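Local structure of superoxide dismutase [Cu-Zn] (Bacteroidetes bacterium GWA2_30_7, 7B4O) at residues D18-T22 against A142-C146; K47-H51 against K127-D131; F50-E54 against A66-F70. The protein catalyses the disproportionation of superoxide to molecular oxygen and hydrogen peroxide, and is seen here with zinc in both the copper and the zinc site. One frame throughout, in Å; residues are numbered along the deposited sequence.

Contact 1 of 3, residues D18-T22 against A142-C146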
loop_
_atom_site.group_PDB
_atom_site.type_symbol
_atom_site.label_atom_id
_atom_site.label_comp_id
_atom_site.label_asym_id
_atom_site.label_seq_id
_atom_site.Cartn_x
_atom_site.Cartn_y
_atom_site.Cartn_z
ATOM N N ASP A 18 10.273 1.927 16.149
ATOM C CA ASP A 18 11.408 1.482 17.002
ATOM C C ASP A 18 12.200 0.350 16.336
ATOM O O ASP A 18 13.012 -0.306 17.033
ATOM C CB ASP A 18 10.896 1.050 18.373
ATOM C CG ASP A 18 10.149 2.138 19.125
ATOM O OD1 ASP A 18 10.329 3.331 18.811
ATOM O OD2 ASP A 18 9.395 1.783 20.031
ATOM N N TYR A 19 11.908 0.027 15.071
ATOM C CA TYR A 19 12.453 -1.169 14.392
ATOM C C TYR A 19 13.118 -0.778 13.069
ATOM O O TYR A 19 13.030 0.385 12.665
ATOM C CB TYR A 19 11.338 -2.203 14.223
ATOM C CG TYR A 19 10.803 -2.701 15.545
ATOM C CD1 TYR A 19 11.460 -3.701 16.245
ATOM C CD2 TYR A 19 9.687 -2.125 16.134
ATOM C CE1 TYR A 19 10.995 -4.144 17.475
ATOM C CE2 TYR A 19 9.212 -2.558 17.363
ATOM C CZ TYR A 19 9.869 -3.571 18.039
ATOM O OH TYR A 19 9.402 -4.012 19.244
ATOM N N LYS A 20 13.750 -1.752 12.408
ATOM C CA LYS A 20 14.511 -1.547 11.146
ATOM C C LYS A 20 14.095 -2.587 10.100
ATOM O O LYS A 20 14.785 -2.731 9.090
ATOM C CB LYS A 20 16.019 -1.624 11.417
ATOM C CG LYS A 20 16.493 -2.928 12.038
ATOM C CD LYS A 20 17.993 -3.144 12.071
ATOM C CE LYS A 20 18.326 -4.537 12.574
ATOM N NZ LYS A 20 19.767 -4.855 12.445
ATOM N N VAL A 21 12.991 -3.290 10.336
ATOM C CA VAL A 21 12.528 -4.405 9.457
ATOM C C VAL A 21 12.041 -3.828 8.123
ATOM O O VAL A 21 11.210 -2.926 8.131
ATOM C CB VAL A 21 11.418 -5.223 10.147
ATOM C CG1 VAL A 21 10.848 -6.272 9.206
ATOM C CG2 VAL A 21 11.898 -5.859 11.438
ATOM N N THR A 22 12.545 -4.378 7.017
ATOM C CA THR A 22 12.192 -3.976 5.641
ATOM C C THR A 22 11.992 -5.231 4.792
ATOM O O THR A 22 12.406 -6.323 5.216
ATOM C CB THR A 22 13.281 -3.105 5.005
ATOM O OG1 THR A 22 14.481 -3.883 4.900
ATOM C CG2 THR A 22 13.552 -1.848 5.795
ATOM N N ALA A 142 4.165 -7.090 19.625
ATOM C CA ALA A 142 4.227 -5.766 18.975
ATOM C C ALA A 142 4.354 -5.917 17.455
ATOM O O ALA A 142 4.744 -7.001 16.942
ATOM C CB ALA A 142 5.366 -4.970 19.544
ATOM N N ARG A 143 4.039 -4.834 16.758
ATOM C CA ARG A 143 4.112 -4.759 15.284
ATOM C C ARG A 143 5.445 -4.110 14.925
ATOM O O ARG A 143 5.677 -2.967 15.367
ATOM C CB ARG A 143 2.922 -3.955 14.778
ATOM C CG ARG A 143 1.595 -4.511 15.255
ATOM C CD ARG A 143 0.388 -3.671 14.880
ATOM N NE ARG A 143 -0.786 -4.317 15.453
ATOM C CZ ARG A 143 -2.022 -4.212 14.992
ATOM N NH1 ARG A 143 -2.308 -3.456 13.948
ATOM N NH2 ARG A 143 -2.986 -4.875 15.604
ATOM N N VAL A 144 6.288 -4.826 14.194
ATOM C CA VAL A 144 7.657 -4.342 13.870
ATOM C C VAL A 144 7.689 -3.764 12.465
ATOM O O VAL A 144 8.654 -3.053 12.140
ATOM C CB VAL A 144 8.727 -5.435 14.064
ATOM C CG1 VAL A 144 8.717 -5.951 15.488
ATOM C CG2 VAL A 144 8.638 -6.576 13.082
ATOM N N ALA A 145 6.706 -4.071 11.622
ATOM C CA ALA A 145 6.701 -3.573 10.230
ATOM C C ALA A 145 5.289 -3.605 9.671
ATOM O O ALA A 145 4.475 -4.421 10.140
ATOM C CB ALA A 145 7.661 -4.352 9.378
ATOM N N CYS A 146 5.009 -2.728 8.723
ATOM C CA CYS A 146 3.667 -2.545 8.134
ATOM C C CYS A 146 3.866 -2.237 6.653
ATOM O O CYS A 146 4.770 -1.449 6.300
ATOM C CB CYS A 146 2.910 -1.419 8.831
ATOM S SG CYS A 146 1.179 -1.229 8.339
#
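Val144 sets its CG1 methyl squarely on the ring of Tyr19, 3.5 Å from CG1 to the ring centroid and only 11° off the normal, a CH-pi contact over the middle of the face. The two side chains cross at about a right angle. Tyr19 reaches this position because CG lies anti to its carbonyl carbon (chi1 -63°), which carries the ring along the 142-146 segment until OH comes within 4.2 Å of Ala142 CB. A tyrosine suits this partly exposed place: its broad apolar face covers the valine methyl, and the ring is long enough to bring OH to Ala142 and the side chain of Lys127. The second methyl of Val144 serves a different neighbour, with CG2 3.7 Å from CG2 of Val21. The other branch of Val21 meets the next residue, CG1 lying 3.7 Å from CB of Ala145. Both branches of this valine are therefore used, and the single methyl of Ala145 is enough to meet it. No hydrogen bond joins the segments; apolar packing carries the contact. What brings two consecutive side chains, Val144 and Ala145, toward the 18-22 segment is a classic beta bulge, in which both residues face Val125 of strand 122-126. Arg143 points the other way, to the carbonyls of Gly63 and Gly67, a position consistent with the conserved arginine beside the copper site in this family. The 18-22 segment, in the turn from strand 8-15 into strand 22-30, leans on the start of strand 143-151, with Val21 and Ala145 both touching Ile13 of strand 8-15.

Contact 2 of 3, residues K47-H51 against K127-D131. With ZN (zinc ion), chain E.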
loop_
_atom_site.group_PDB
_atom_site.type_symbol
_atom_site.label_atom_id
_atom_site.label_comp_id
_atom_site.label_asym_id
_atom_site.label_seq_id
_atom_site.Cartn_x
_atom_site.Cartn_y
_atom_site.Cartn_z
ATOM N N LYS A 47 11.259 -16.805 14.979
ATOM C CA LYS A 47 9.932 -16.831 14.319
ATOM C C LYS A 47 9.169 -15.546 14.631
ATOM O O LYS A 47 9.122 -15.129 15.797
ATOM C CB LYS A 47 9.152 -18.067 14.770
ATOM C CG LYS A 47 9.672 -19.384 14.214
ATOM C CD LYS A 47 8.801 -20.558 14.635
ATOM C CE LYS A 47 8.872 -21.765 13.727
ATOM N NZ LYS A 47 7.954 -22.817 14.212
ATOM N N HIS A 48 8.536 -14.988 13.613
ATOM C CA HIS A 48 7.756 -13.733 13.691
ATOM C C HIS A 48 6.380 -13.940 13.076
ATOM O O HIS A 48 6.310 -14.378 11.918
ATOM C CB HIS A 48 8.500 -12.613 12.964
ATOM C CG HIS A 48 9.789 -12.255 13.609
ATOM N ND1 HIS A 48 9.871 -11.245 14.518
ATOM C CD2 HIS A 48 11.024 -12.769 13.485
ATOM C CE1 HIS A 48 11.120 -11.126 14.936
ATOM N NE2 HIS A 48 11.854 -12.044 14.306
ATOM N N GLY A 49 5.332 -13.606 13.829
ATOM C CA GLY A 49 3.974 -13.535 13.278
ATOM C C GLY A 49 3.945 -12.748 11.987
ATOM O O GLY A 49 4.569 -11.681 11.891
ATOM N N PHE A 50 3.197 -13.262 11.020
ATOM C CA PHE A 50 3.197 -12.783 9.619
ATOM C C PHE A 50 1.742 -12.775 9.163
ATOM O O PHE A 50 1.199 -13.861 8.883
ATOM C CB PHE A 50 4.095 -13.710 8.791
ATOM C CG PHE A 50 4.310 -13.309 7.360
ATOM C CD1 PHE A 50 5.169 -12.274 7.022
ATOM C CD2 PHE A 50 3.694 -14.016 6.339
ATOM C CE1 PHE A 50 5.374 -11.933 5.687
ATOM C CE2 PHE A 50 3.904 -13.690 5.010
ATOM C CZ PHE A 50 4.742 -12.647 4.689
ATOM N N HIS A 51 1.101 -11.612 9.150
ATOM C CA HIS A 51 -0.372 -11.529 9.022
ATOM C C HIS A 51 -0.816 -10.468 8.035
ATOM O O HIS A 51 -0.158 -9.419 7.908
ATOM C CB HIS A 51 -1.015 -11.174 10.358
ATOM C CG HIS A 51 -0.676 -12.087 11.475
ATOM N ND1 HIS A 51 -0.520 -11.602 12.753
ATOM C CD2 HIS A 51 -0.455 -13.419 11.518
ATOM C CE1 HIS A 51 -0.250 -12.612 13.561
ATOM N NE2 HIS A 51 -0.185 -13.741 12.815
ATOM N N LYS A 127 6.753 -8.864 16.478
ATOM C CA LYS A 127 8.001 -9.017 17.257
ATOM C C LYS A 127 8.196 -10.485 17.634
ATOM O O LYS A 127 9.327 -10.969 17.563
ATOM C CB LYS A 127 7.953 -8.128 18.498
ATOM C CG LYS A 127 9.198 -8.209 19.368
ATOM C CD LYS A 127 9.158 -7.334 20.587
ATOM C CE LYS A 127 10.289 -7.640 21.551
ATOM N NZ LYS A 127 11.561 -7.948 20.853
ATOM N N ASN A 128 7.119 -11.164 18.034
ATOM C CA ASN A 128 7.196 -12.545 18.557
ATOM C C ASN A 128 6.469 -13.513 17.618
ATOM O O ASN A 128 5.836 -13.096 16.637
ATOM C CB ASN A 128 6.636 -12.610 19.974
ATOM C CG ASN A 128 7.391 -11.685 20.904
ATOM O OD1 ASN A 128 8.626 -11.565 20.826
ATOM N ND2 ASN A 128 6.656 -10.982 21.745
ATOM N N GLU A 129 6.613 -14.786 17.927
ATOM C CA GLU A 129 6.020 -15.905 17.182
ATOM C C GLU A 129 4.498 -15.874 17.376
ATOM O O GLU A 129 4.005 -15.600 18.490
ATOM C CB GLU A 129 6.651 -17.193 17.698
ATOM C CG GLU A 129 6.115 -18.459 17.061
ATOM C CD GLU A 129 6.848 -19.706 17.530
ATOM O OE1 GLU A 129 7.904 -19.578 18.198
ATOM O OE2 GLU A 129 6.358 -20.809 17.247
ATOM N N ASP A 130 3.770 -16.139 16.300
ATOM C CA ASP A 130 2.325 -16.441 16.348
ATOM C C ASP A 130 2.192 -17.878 16.848
ATOM O O ASP A 130 2.707 -18.777 16.160
ATOM C CB ASP A 130 1.722 -16.235 14.961
ATOM C CG ASP A 130 0.241 -16.551 14.813
ATOM O OD1 ASP A 130 -0.344 -17.179 15.723
ATOM O OD2 ASP A 130 -0.311 -16.183 13.775
ATOM N N ASP A 131 1.534 -18.089 17.993
ATOM C CA ASP A 131 1.433 -19.453 18.585
ATOM C C ASP A 131 0.356 -20.274 17.861
ATOM O O ASP A 131 0.226 -21.455 18.198
ATOM C CB ASP A 131 1.226 -19.406 20.102
ATOM C CG ASP A 131 -0.106 -18.857 20.566
ATOM O OD1 ASP A 131 -1.063 -18.847 19.766
ATOM O OD2 ASP A 131 -0.179 -18.460 21.744
HETATM ZN ZN ZN E . -1.022 -9.667 13.407
HETATM O O HOH W 1 10.680 -13.729 17.576
#
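The His51 ring offers its NE2 edge to Asp130, whose OD2 lies near the ring plane and accepts a hydrogen bond of 2.6 Å from NE2. The carboxylate is turned 80° against the ring, and NE2 comes to OD2 from above the carboxylate plane, 39° out of it. On the far side of the same ring, ND1 binds zinc at 2.1 Å. The His48 ring lies obliquely to Lys127 O, and a water sits over one of its faces, nearer the ring's margin than its centre; its ND1 hydrogen-bonds to His126 O and its NE2 to Ser44 O, pinning both nitrogens. Asp130 projects its carboxylate with CG anti to the backbone N (chi1 178°), which puts OD2 at His51 and sends OD1 to His77 and to Leu132 N. This is the secondary bridge of Cu,Zn superoxide dismutases: one aspartate of the electrostatic loop tying a ligand of the copper site to a ligand of the zinc site, so that a second-shell carboxylate orients both rings. An alanine here removes the acceptor of both His51 NE2 and His77 NE2, which would probably leave the two rings freer to turn about their metal bonds. The backbones meet through Gly49 N, which donates to Asn128 O over 2.9 Å in a nearly straight bond. Glycine suits this position, since a side chain would be crowded by CE1 of His51. Further out, the same water gives hydrogen bonds to Lys47 O at 2.7 Å and Lys127 O at 3.1 Å. At the exposed surface Lys47 and Glu129 run side by side in extended form, CD of Lys47 3.6 Å from OE2 of Glu129, with a long salt bridge of 4.0 Å between NZ of Lys47 and the same OE2.

Contact 3 of 3, residues F50-E54 against A66-F70. With ZN (zinc ion), chain E; ZN (zinc ion), chain F.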
loop_
_atom_site.group_PDB
_atom_site.type_symbol
_atom_site.label_atom_id
_atom_site.label_comp_id
_atom_site.label_asym_id
_atom_site.label_seq_id
_atom_site.Cartn_x
_atom_site.Cartn_y
_atom_site.Cartn_z
ATOM N N PHE A 50 3.197 -13.262 11.020
ATOM C CA PHE A 50 3.197 -12.783 9.619
ATOM C C PHE A 50 1.742 -12.775 9.163
ATOM O O PHE A 50 1.199 -13.861 8.883
ATOM C CB PHE A 50 4.095 -13.710 8.791
ATOM C CG PHE A 50 4.310 -13.309 7.360
ATOM C CD1 PHE A 50 5.169 -12.274 7.022
ATOM C CD2 PHE A 50 3.694 -14.016 6.339
ATOM C CE1 PHE A 50 5.374 -11.933 5.687
ATOM C CE2 PHE A 50 3.904 -13.690 5.010
ATOM C CZ PHE A 50 4.742 -12.647 4.689
ATOM N N HIS A 51 1.101 -11.612 9.150
ATOM C CA HIS A 51 -0.372 -11.529 9.022
ATOM C C HIS A 51 -0.816 -10.468 8.035
ATOM O O HIS A 51 -0.158 -9.419 7.908
ATOM C CB HIS A 51 -1.015 -11.174 10.358
ATOM C CG HIS A 51 -0.676 -12.087 11.475
ATOM N ND1 HIS A 51 -0.520 -11.602 12.753
ATOM C CD2 HIS A 51 -0.455 -13.419 11.518
ATOM C CE1 HIS A 51 -0.250 -12.612 13.561
ATOM N NE2 HIS A 51 -0.185 -13.741 12.815
ATOM N N ILE A 52 -1.971 -10.717 7.422
ATOM C CA ILE A 52 -2.726 -9.659 6.715
ATOM C C ILE A 52 -3.673 -9.050 7.733
ATOM O O ILE A 52 -4.497 -9.813 8.342
ATOM C CB ILE A 52 -3.481 -10.187 5.487
ATOM C CG1 ILE A 52 -2.566 -10.991 4.563
ATOM C CG2 ILE A 52 -4.160 -9.043 4.768
ATOM C CD1 ILE A 52 -3.260 -11.553 3.352
ATOM N N HIS A 53 -3.564 -7.749 7.960
ATOM C CA HIS A 53 -4.462 -7.004 8.862
ATOM C C HIS A 53 -5.502 -6.252 8.029
ATOM O O HIS A 53 -5.333 -6.120 6.805
ATOM C CB HIS A 53 -3.657 -6.132 9.821
ATOM C CG HIS A 53 -3.029 -6.881 10.956
ATOM N ND1 HIS A 53 -3.225 -6.512 12.261
ATOM C CD2 HIS A 53 -2.211 -7.952 10.996
ATOM C CE1 HIS A 53 -2.556 -7.326 13.065
ATOM N NE2 HIS A 53 -1.888 -8.193 12.321
ATOM N N GLU A 54 -6.572 -5.807 8.677
ATOM C CA GLU A 54 -7.830 -5.440 7.985
ATOM C C GLU A 54 -7.726 -4.050 7.337
ATOM O O GLU A 54 -8.463 -3.809 6.387
ATOM C CB GLU A 54 -8.996 -5.534 8.967
ATOM C CG GLU A 54 -8.877 -4.572 10.133
ATOM C CD GLU A 54 -9.955 -4.740 11.184
ATOM O OE1 GLU A 54 -11.069 -5.109 10.782
ATOM O OE2 GLU A 54 -9.712 -4.435 12.377
ATOM N N ALA A 66 -3.314 -0.361 11.431
ATOM C CA ALA A 66 -3.608 -1.490 10.523
ATOM C C ALA A 66 -4.804 -2.287 11.061
ATOM O O ALA A 66 -5.347 -3.134 10.313
ATOM C CB ALA A 66 -2.395 -2.358 10.329
ATOM N N GLY A 67 -5.230 -2.044 12.298
ATOM C CA GLY A 67 -6.374 -2.746 12.905
ATOM C C GLY A 67 -6.060 -4.205 13.184
ATOM O O GLY A 67 -4.885 -4.555 13.335
ATOM N N GLY A 68 -7.099 -5.028 13.308
ATOM C CA GLY A 68 -6.971 -6.447 13.664
ATOM C C GLY A 68 -6.737 -7.315 12.449
ATOM O O GLY A 68 -6.460 -6.772 11.360
ATOM N N HIS A 69 -6.817 -8.628 12.617
ATOM C CA HIS A 69 -6.572 -9.588 11.517
ATOM C C HIS A 69 -7.645 -9.418 10.443
ATOM O O HIS A 69 -8.821 -9.178 10.783
ATOM C CB HIS A 69 -6.464 -11.022 12.037
ATOM C CG HIS A 69 -5.224 -11.210 12.824
ATOM N ND1 HIS A 69 -4.769 -12.445 13.229
ATOM C CD2 HIS A 69 -4.286 -10.296 13.206
ATOM C CE1 HIS A 69 -3.614 -12.287 13.849
ATOM N NE2 HIS A 69 -3.300 -10.976 13.860
ATOM N N PHE A 70 -7.248 -9.534 9.185
ATOM C CA PHE A 70 -8.220 -9.537 8.076
ATOM C C PHE A 70 -9.059 -10.818 8.210
ATOM O O PHE A 70 -8.529 -11.950 8.082
ATOM C CB PHE A 70 -7.514 -9.421 6.737
ATOM C CG PHE A 70 -8.447 -9.402 5.559
ATOM C CD1 PHE A 70 -9.534 -8.545 5.546
ATOM C CD2 PHE A 70 -8.234 -10.226 4.470
ATOM C CE1 PHE A 70 -10.386 -8.499 4.451
ATOM C CE2 PHE A 70 -9.103 -10.196 3.384
ATOM C CZ PHE A 70 -10.171 -9.334 3.383
HETATM ZN ZN ZN E . -1.022 -9.667 13.407
HETATM ZN ZN ZN F . -5.616 -14.303 12.886
#
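His53 and His69 form a single beta bridge, flanked by Phe70 N donating to Ile52 O (2.9 Å) and Glu54 N donating to Gly68 O (2.9 Å). Their side chains then converge on the metals. His53 binds the zinc of the copper site through NE2 at 2.0 Å, while its ND1 donates to Gly67 O at 2.8 Å; Gly67 O lies almost in the ring plane, and this second-shell bond together with the zinc helps to fix the ring's rotation. His69 turns an edge to the face of His53, an offset edge-to-face pair with planes 69° apart. Its ND1 holds the other zinc at 2.1 Å, together with His77, His86 and Asp89, and its NE2 stands 2.7 Å from the first zinc, a long approach. It thus occupies the place of the family's bridging histidine, a role imidazole suits because its two nitrogens point to opposite sites. The His51 ring, which meets His69 obliquely, and His126 complete the first site. Glu54 adopts a cramped first torsion (chi1 62°) that brings OE2 to Gly68 N, 2.8 Å away, which donates to it on the anti side of the carboxylate and somewhat out of its plane. Gly67 has a positive phi and passes close to this carboxylate, where a CB would clash with OE2. Next to the bridge, Ile52 CG2 packs beside CB of Phe70. The zinc-loop segment 66-70 is thereby fastened to the end of strand 46-53, whose neighbours are strands 89-95 and 122-126; Ile52 reaches Leu90 and Met123 on these two, and Ile149 of strand 143-151.

In the fold
From the N terminus, contact 1 opens in the turn after strand 8-15 and closes only at the start of strand 143-151, enclosing the other two. Contacts 2 and 3 start from overlapping pieces of strand 46-53, sharing Phe50 and His51: contact 3 closes a short excursion into the zinc loop, while contact 2 closes only at the electrostatic loop after strand 122-126. No loops cross. Contact 1 touches both others: Ala142 O makes a probable hydrogen bond to Lys127 N of contact 2, and the side chain of Arg143 reaches Gly67 of contact 3. Contact 1 sets a short turn of the Greek-key barrel against strand 143-151, while contacts 2 and 3 fasten its two long loops to strand 46-53 and meet at one zinc.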